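Side-chain contacts in phosphinothricin N-acetyltransferase (Brucella ovis, PDB 5DWM), which probably transfers an acetyl group from acetyl-CoA to an amine substrate, as a GNAT-fold acyltransferase named for phosphinothricin: residues G137-H142 with F147-R152; A127-G130 with H134-G137; A75-F80 with R111-R116. One frame throughout, in Å; residues are numbered along the deposited sequence.

How the interactions relate
Interactions 1 and 2 are neighbours, their centres about 7 Å apart, and share Gly137 at the start of helix 136-144. Interaction 2 ties Asn135, the N-cap of that helix, to Ile129 and Gly130, and interaction 1 ties the following turns to strand 148-159. The two touch where His142 CD2 lies 3.5 Å from Ala127 CB. Interaction 3 seats helix 105-119 on strand 70-79 of the same mixed sheet, its centre about 15 Å from that of interaction 1; Phe147 CE1 and Ile114 CD1, 4.1 Å apart, join them. The side chain of Ile94, an acetyl-CoA-binding residue (no ligand is bound to this chain), lies about 4 Å from those of His142 and Ala75.

Interaction 1 (G137-H142 with F147-R152); sequences GSVKLH and FTHCGR
His142 and Phe147 meet as a T-shaped aromatic pair where helix 136-144 of the GNAT domain turns back into strand 148-159, close to Ile94, an acetyl-CoA-binding residue. Followed outward from CB, the His142 side chain first packs against the root of its partner, CB lying 3.9 Å from Phe147 CG. CG is anti to the carbonyl carbon (chi1 -74°), and with chi2 near a right angle the CD2 edge swings over the Phe147 ring. CD2 stands 3.6 Å above the middle of that ring and is nearly equidistant from its six carbons. The planes are almost perpendicular, at 88°, so the imidazole offers a C-H edge to the phenyl face. On the other side of the imidazole, ND1 gives a nearly straight hydrogen bond of 2.8 Å to Ser138 O, one turn earlier in the helix. That oxygen also accepts from His142 N, the two donors arriving from opposite faces of its carbonyl plane. At the tip, NE2 is hydrogen-bonded to Asp92 of strand 89-96. The backbone closes the turn: Phe147 N donates to His142 O at 3.0 Å. Farther along, Val139 CG1 comes 3.7 Å from His149 CE1, at the edge of the His149 ring, while His149 NE2 bonds to Glu143. Leu110 of helix 105-119 packs on both His142 and Phe147. Backbone bonds from Cys150 and Arg152 reach the second subunit; strand 148-159 thus also takes part in the subunit interface. With both ring nitrogens engaged, the rotation of His142 is fixed and its polar atoms are satisfied although the residue is buried. The nearby Asp92 carboxylate would probably polarise the imidazole and the C-H edge it presents to Phe147.

Interaction 2 (A127-G130 with H134-G137); sequences AVIG and HNIG
Gly130 O receives the amide of Asn135 in the one hydrogen bond between 127-130 and 134-137: ND2 donates to it over 3.1 Å, with an N-H...O angle of 163°. The bond is well directed at both ends. The donor lies in the carbonyl plane of Gly130, and the oxygen is only 8° out of the amide plane of Asn135. Having CG anti to the backbone N (chi1 -157°) carries the amide across to Gly130 O. One face of the amide then lies on the Ile129 CG2 methyl, which is 3.6 Å from ND2 and 4.0 Å from Asn135 CG. The asparagine therefore meets 127-130 in two ways, its N-H reaching the carbonyl of one residue while an amide face packs on the methyl branch of the residue before. Asn135 CB adds a contact of 3.5 Å with Gly130 O. The other end of the amide faces the helix. Asn135 occupies the N-cap position, and OD1 accepts a weak hydrogen bond from Ser138 N in the first turn. One amide thus serves as donor to Gly130 O and as acceptor for the helix start, consistent with its orientation in this conformer, one of two modelled. Asn135 is also the centre of an inverse gamma turn, a tight bend of the chain just ahead of the helix. In the fold, this is the short connection from strand 124-129 into helix 136-144. Ile129 packs against that helix, touching Ser138, Val139 and His142, while its backbone is paired with Val167 of strand 162-172.

Interaction 3 (A75-F80 with R111-R116); sequences AYASYF and RELIAR
Leu113 of helix 105-119 has by far the most surface buried here, and it drives its forked tip against strand 70-79 between Ala75 and Ala77. A chi1 of -169°, which turns CG opposite the backbone nitrogen, aims both methyls at the strand. They rest on one face of the Tyr76-Ala77 peptide. CD2 lies over Tyr76 O at 3.6 Å, with Ala75 CB beyond it. CD1 lies over Tyr76 C at 3.9 Å, with Ala77 CB beyond. Both alanines point toward the helix, whereas the Tyr76 ring goes to the far face of the sheet, where it stacks on Phe55. Leu63 and Asp92, from the strands flanking 70-79, also touch Leu113. The axes of strand 75-79 and helix 111-116 run in roughly the same direction, 34° apart, with a closest approach of 8.9 Å. The helix, which begins within the acetyl-CoA-binding segment Gly102 to Lys107, packs here on the central sheet of the GNAT domain. No hydrogen bond crosses the contact. Its cohesion is that of a branched aliphatic chain against small methyls and backbone, consistent with dispersion and the exclusion of water.

Interaction 1 (G137-H142 with F147-R152)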
loop_
_atom_site.group_PDB
_atom_site.type_symbol
_atom_site.label_atom_id
_atom_site.label_comp_id
_atom_site.label_asym_id
_atom_site.label_seq_id
_atom_site.Cartn_x
_atom_site.Cartn_y
_atom_site.Cartn_z
ATOM N N GLY A 137 12.747 12.634 11.687
ATOM C CA GLY A 137 11.784 13.046 12.698
ATOM C C GLY A 137 10.612 12.087 12.795
ATOM O O GLY A 137 10.213 11.679 13.889
ATOM N N SER A 138 10.061 11.694 11.642
ATOM C CA SER A 138 8.934 10.765 11.654
ATOM C C SER A 138 9.363 9.370 12.098
ATOM O O SER A 138 8.632 8.697 12.835
ATOM C CB SER A 138 8.282 10.696 10.271
ATOM O OG SER A 138 7.216 9.758 10.288
ATOM N N VAL A 139 10.532 8.910 11.645
ATOM C CA VAL A 139 11.038 7.612 12.084
ATOM C C VAL A 139 11.247 7.602 13.594
ATOM O O VAL A 139 10.810 6.681 14.294
ATOM C CB VAL A 139 12.319 7.231 11.316
ATOM C CG1 VAL A 139 12.895 5.935 11.873
ATOM C CG2 VAL A 139 12.033 7.096 9.821
ATOM N N LYS A 140 11.909 8.637 14.119
ATOM C CA LYS A 140 12.168 8.701 15.556
ATOM C C LYS A 140 10.870 8.808 16.358
ATOM O O LYS A 140 10.745 8.202 17.431
ATOM C CB LYS A 140 13.118 9.858 15.860
ATOM N N LEU A 141 9.888 9.564 15.854
ATOM C CA LEU A 141 8.598 9.651 16.536
ATOM C C LEU A 141 7.968 8.274 16.676
ATOM O O LEU A 141 7.467 7.907 17.745
ATOM C CB LEU A 141 7.656 10.584 15.770
ATOM C CG LEU A 141 6.149 10.473 16.062
ATOM C CD1 LEU A 141 5.818 10.833 17.491
ATOM C CD2 LEU A 141 5.319 11.319 15.092
ATOM N N HIS A 142 7.987 7.489 15.597
ATOM C CA HIS A 142 7.361 6.174 15.655
ATOM C C HIS A 142 8.176 5.210 16.509
ATOM O O HIS A 142 7.607 4.423 17.271
ATOM C CB HIS A 142 7.112 5.650 14.240
ATOM C CG HIS A 142 5.973 6.334 13.543
ATOM N ND1 HIS A 142 6.126 7.511 12.838
ATOM C CD2 HIS A 142 4.656 6.026 13.473
ATOM C CE1 HIS A 142 4.956 7.892 12.358
ATOM N NE2 HIS A 142 4.048 7.005 12.723
ATOM N N PHE A 147 6.867 1.532 17.747
ATOM C CA PHE A 147 6.809 0.913 16.432
ATOM C C PHE A 147 8.141 0.237 16.137
ATOM O O PHE A 147 9.208 0.707 16.554
ATOM C CB PHE A 147 6.563 1.969 15.354
ATOM C CG PHE A 147 5.144 2.463 15.266
ATOM C CD1 PHE A 147 4.608 3.294 16.242
ATOM C CD2 PHE A 147 4.369 2.162 14.152
ATOM C CE1 PHE A 147 3.312 3.761 16.133
ATOM C CE2 PHE A 147 3.076 2.636 14.035
ATOM C CZ PHE A 147 2.545 3.443 15.022
ATOM N N THR A 148 8.080 -0.871 15.407
ATOM C CA THR A 148 9.275 -1.579 14.978
ATOM C C THR A 148 9.411 -1.499 13.464
ATOM O O THR A 148 8.418 -1.426 12.737
ATOM C CB THR A 148 9.253 -3.043 15.429
ATOM O OG1 THR A 148 8.124 -3.705 14.857
ATOM C CG2 THR A 148 9.137 -3.128 16.940
ATOM N N HIS A 149 10.652 -1.491 12.996
ATOM C CA HIS A 149 10.904 -1.427 11.565
ATOM C C HIS A 149 10.467 -2.716 10.890
ATOM O O HIS A 149 10.813 -3.811 11.337
ATOM C CB HIS A 149 12.391 -1.190 11.332
ATOM C CG HIS A 149 12.808 0.216 11.604
ATOM N ND1 HIS A 149 12.698 1.210 10.659
ATOM C CD2 HIS A 149 13.293 0.806 12.723
ATOM C CE1 HIS A 149 13.117 2.352 11.178
ATOM N NE2 HIS A 149 13.488 2.133 12.428
ATOM N N CYS A 150 9.704 -2.590 9.802
ATOM C CA CYS A 150 9.225 -3.772 9.107
ATOM C C CYS A 150 9.397 -3.686 7.597
ATOM O O CYS A 150 8.799 -4.494 6.879
ATOM C CB CYS A 150 7.771 -4.111 9.490
ATOM S SG CYS A 150 6.529 -2.886 9.029
ATOM N N GLY A 151 10.186 -2.749 7.090
ATOM C CA GLY A 151 10.507 -2.774 5.675
ATOM C C GLY A 151 11.012 -1.441 5.179
ATOM O O GLY A 151 10.910 -0.411 5.845
ATOM N N ARG A 152 11.558 -1.478 3.965
ATOM C CA ARG A 152 12.048 -0.272 3.305
ATOM C C ARG A 152 11.973 -0.524 1.808
ATOM O O ARG A 152 12.715 -1.366 1.284
ATOM C CB ARG A 152 13.476 0.051 3.731
ATOM C CG ARG A 152 14.000 1.352 3.147
ATOM C CD ARG A 152 15.207 1.842 3.940
ATOM N NE ARG A 152 15.814 3.040 3.364
ATOM C CZ ARG A 152 16.430 3.981 4.074
ATOM N NH1 ARG A 152 16.514 3.884 5.396
ATOM N NH2 ARG A 152 16.956 5.032 3.463
#

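Interaction 2 (A127-G130 with H134-G137)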
loop_
_atom_site.group_PDB
_atom_site.type_symbol
_atom_site.label_atom_id
_atom_site.label_comp_id
_atom_site.label_asym_id
_atom_site.label_seq_id
_atom_site.Cartn_x
_atom_site.Cartn_y
_atom_site.Cartn_z
ATOM N N ALA A 127 2.893 2.478 9.852
ATOM C CA ALA A 127 3.383 3.765 9.368
ATOM C C ALA A 127 4.081 3.554 8.033
ATOM O O ALA A 127 4.963 2.700 7.922
ATOM C CB ALA A 127 4.363 4.398 10.362
ATOM N N VAL A 128 3.672 4.321 7.024
ATOM C CA VAL A 128 4.268 4.278 5.694
ATOM C C VAL A 128 4.966 5.621 5.527
ATOM O O VAL A 128 4.336 6.620 5.165
ATOM C CB VAL A 128 3.184 4.060 4.622
ATOM C CG1 VAL A 128 3.811 3.997 3.227
ATOM C CG2 VAL A 128 2.425 2.780 4.895
ATOM N N ILE A 129 6.256 5.663 5.833
ATOM C CA ILE A 129 6.982 6.919 6.015
ATOM C C ILE A 129 7.705 7.256 4.717
ATOM O O ILE A 129 8.652 6.567 4.318
ATOM C CB ILE A 129 7.949 6.835 7.204
ATOM C CG1 ILE A 129 7.176 6.471 8.483
ATOM C CG2 ILE A 129 8.736 8.152 7.354
ATOM C CD1 ILE A 129 8.064 6.226 9.691
ATOM N N GLY A 130 7.256 8.318 4.052
ATOM C CA GLY A 130 7.908 8.740 2.829
ATOM C C GLY A 130 9.259 9.373 3.097
ATOM O O GLY A 130 9.464 10.057 4.102
ATOM N N HIS A 134 15.640 10.763 4.968
ATOM C CA HIS A 134 15.743 12.132 5.448
ATOM C C HIS A 134 14.691 12.494 6.485
ATOM O O HIS A 134 14.911 13.424 7.266
ATOM C CB HIS A 134 15.666 13.119 4.276
ATOM C CG HIS A 134 16.885 13.117 3.407
ATOM N ND1 HIS A 134 17.254 14.199 2.637
ATOM C CD2 HIS A 134 17.822 12.164 3.189
ATOM C CE1 HIS A 134 18.363 13.911 1.980
ATOM N NE2 HIS A 134 18.730 12.683 2.299
ATOM N N ASN A 135 13.577 11.770 6.539
ATOM C CA ASN A 135 12.467 12.011 7.457
ATOM C C ASN A 135 12.747 11.376 8.817
ATOM O O ASN A 135 11.918 10.616 9.318
ATOM C CB ASN A 135 11.202 11.378 6.849
ATOM C CG ASN A 135 9.901 11.997 7.360
ATOM O OD1 ASN A 135 9.890 12.753 8.328
ATOM N ND2 ASN A 135 8.789 11.653 6.707
ATOM N N ILE A 136 13.916 11.659 9.402
ATOM C CA ILE A 136 14.291 11.034 10.668
ATOM C C ILE A 136 13.339 11.441 11.783
ATOM O O ILE A 136 13.120 10.677 12.733
ATOM C CB ILE A 136 15.761 11.347 11.012
ATOM C CG1 ILE A 136 15.966 12.855 11.103
ATOM C CG2 ILE A 136 16.693 10.742 9.974
ATOM C CD1 ILE A 136 17.402 13.260 11.362
ATOM N N GLY A 137 12.747 12.634 11.687
ATOM C CA GLY A 137 11.784 13.046 12.698
ATOM C C GLY A 137 10.612 12.087 12.795
ATOM O O GLY A 137 10.213 11.679 13.889
#

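Interaction 3 (A75-F80 with R111-R116)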
loop_
_atom_site.group_PDB
_atom_site.type_symbol
_atom_site.label_atom_id
_atom_site.label_comp_id
_atom_site.label_asym_id
_atom_site.label_seq_id
_atom_site.Cartn_x
_atom_site.Cartn_y
_atom_site.Cartn_z
ATOM N N ALA A 75 -3.660 14.330 12.983
ATOM C CA ALA A 75 -3.364 12.924 12.785
ATOM C C ALA A 75 -4.657 12.197 12.459
ATOM O O ALA A 75 -5.728 12.550 12.964
ATOM C CB ALA A 75 -2.712 12.293 14.022
ATOM N N TYR A 76 -4.556 11.180 11.615
ATOM C CA TYR A 76 -5.715 10.342 11.357
ATOM C C TYR A 76 -5.241 8.929 11.054
ATOM O O TYR A 76 -4.052 8.679 10.832
ATOM C CB TYR A 76 -6.607 10.905 10.239
ATOM C CG TYR A 76 -5.975 10.910 8.872
ATOM C CD1 TYR A 76 -5.982 9.766 8.074
ATOM C CD2 TYR A 76 -5.361 12.054 8.375
ATOM C CE1 TYR A 76 -5.407 9.763 6.819
ATOM C CE2 TYR A 76 -4.783 12.061 7.118
ATOM C CZ TYR A 76 -4.801 10.912 6.346
ATOM O OH TYR A 76 -4.222 10.919 5.089
ATOM N N ALA A 77 -6.190 8.004 11.070
ATOM C CA ALA A 77 -5.963 6.637 10.642
ATOM C C ALA A 77 -6.878 6.315 9.472
ATOM O O ALA A 77 -7.902 6.970 9.255
ATOM C CB ALA A 77 -6.205 5.655 11.786
ATOM N N SER A 78 -6.468 5.319 8.696
ATOM C CA SER A 78 -7.230 4.837 7.546
ATOM C C SER A 78 -6.766 3.414 7.255
ATOM O O SER A 78 -5.878 2.888 7.926
ATOM C CB SER A 78 -7.039 5.756 6.333
ATOM O OG SER A 78 -5.666 5.836 5.974
ATOM N N TYR A 79 -7.355 2.791 6.239
ATOM C CA TYR A 79 -6.889 1.471 5.840
ATOM C C TYR A 79 -5.581 1.571 5.067
ATOM O O TYR A 79 -5.364 2.516 4.300
ATOM C CB TYR A 79 -7.932 0.743 4.986
ATOM C CG TYR A 79 -9.141 0.300 5.767
ATOM C CD1 TYR A 79 -9.021 -0.615 6.810
ATOM C CD2 TYR A 79 -10.403 0.794 5.464
ATOM C CE1 TYR A 79 -10.129 -1.012 7.536
ATOM C CE2 TYR A 79 -11.512 0.408 6.180
ATOM C CZ TYR A 79 -11.373 -0.496 7.213
ATOM O OH TYR A 79 -12.484 -0.880 7.916
ATOM N N PHE A 80 -4.706 0.583 5.278
ATOM C CA PHE A 80 -3.587 0.372 4.361
ATOM C C PHE A 80 -4.100 -0.069 2.996
ATOM O O PHE A 80 -3.802 0.559 1.969
ATOM C CB PHE A 80 -2.624 -0.667 4.948
ATOM C CG PHE A 80 -1.603 -1.174 3.972
ATOM C CD1 PHE A 80 -0.606 -0.347 3.495
ATOM C CD2 PHE A 80 -1.649 -2.491 3.522
ATOM C CE1 PHE A 80 0.336 -0.823 2.579
ATOM C CE2 PHE A 80 -0.722 -2.974 2.613
ATOM C CZ PHE A 80 0.274 -2.139 2.140
ATOM N N ARG A 111 0.162 9.216 20.378
ATOM C CA ARG A 111 -0.284 8.487 21.559
ATOM C C ARG A 111 -1.805 8.397 21.602
ATOM O O ARG A 111 -2.366 7.322 21.856
ATOM C CB ARG A 111 0.266 9.134 22.830
ATOM C CG ARG A 111 -0.264 8.483 24.090
ATOM C CD ARG A 111 0.591 8.806 25.302
ATOM N NE ARG A 111 1.942 8.275 25.163
ATOM C CZ ARG A 111 3.037 9.024 25.098
ATOM N NH1 ARG A 111 2.944 10.346 25.173
ATOM N NH2 ARG A 111 4.227 8.451 24.972
ATOM N N GLU A 112 -2.495 9.509 21.332
ATOM C CA GLU A 112 -3.953 9.479 21.387
ATOM C C GLU A 112 -4.535 8.697 20.214
ATOM O O GLU A 112 -5.533 7.981 20.374
ATOM C CB GLU A 112 -4.517 10.900 21.473
ATOM C CG GLU A 112 -6.038 10.979 21.617
ATOM C CD GLU A 112 -6.569 10.302 22.872
ATOM O OE1 GLU A 112 -7.760 9.914 22.882
ATOM O OE2 GLU A 112 -5.800 10.154 23.845
ATOM N N LEU A 113 -3.915 8.800 19.029
ATOM C CA LEU A 113 -4.379 8.021 17.886
ATOM C C LEU A 113 -4.263 6.525 18.161
ATOM O O LEU A 113 -5.184 5.757 17.852
ATOM C CB LEU A 113 -3.587 8.401 16.637
ATOM C CG LEU A 113 -4.159 7.858 15.331
ATOM C CD1 LEU A 113 -5.421 8.599 14.942
ATOM C CD2 LEU A 113 -3.133 7.943 14.217
ATOM N N ILE A 114 -3.137 6.100 18.753
ATOM C CA ILE A 114 -2.969 4.702 19.148
ATOM C C ILE A 114 -4.091 4.273 20.080
ATOM O O ILE A 114 -4.666 3.186 19.928
ATOM C CB ILE A 114 -1.581 4.485 19.787
ATOM C CG1 ILE A 114 -0.465 4.647 18.749
ATOM C CG2 ILE A 114 -1.502 3.122 20.475
ATOM C CD1 ILE A 114 0.926 4.725 19.375
ATOM N N ALA A 115 -4.421 5.118 21.064
ATOM C CA ALA A 115 -5.507 4.796 21.988
ATOM C C ALA A 115 -6.840 4.635 21.259
ATOM O O ALA A 115 -7.587 3.688 21.524
ATOM C CB ALA A 115 -5.614 5.852 23.096
ATOM N N ARG A 116 -7.155 5.546 20.332
ATOM C CA ARG A 116 -8.436 5.470 19.641
ATOM C C ARG A 116 -8.498 4.255 18.719
ATOM O O ARG A 116 -9.528 3.571 18.656
ATOM C CB ARG A 116 -8.693 6.769 18.874
ATOM C CG ARG A 116 -8.871 8.005 19.766
ATOM C CD ARG A 116 -10.227 8.003 20.453
ATOM N NE ARG A 116 -11.321 8.023 19.487
ATOM C CZ ARG A 116 -11.847 9.127 18.968
ATOM N NH1 ARG A 116 -11.387 10.316 19.331
ATOM N NH2 ARG A 116 -12.839 9.043 18.093
#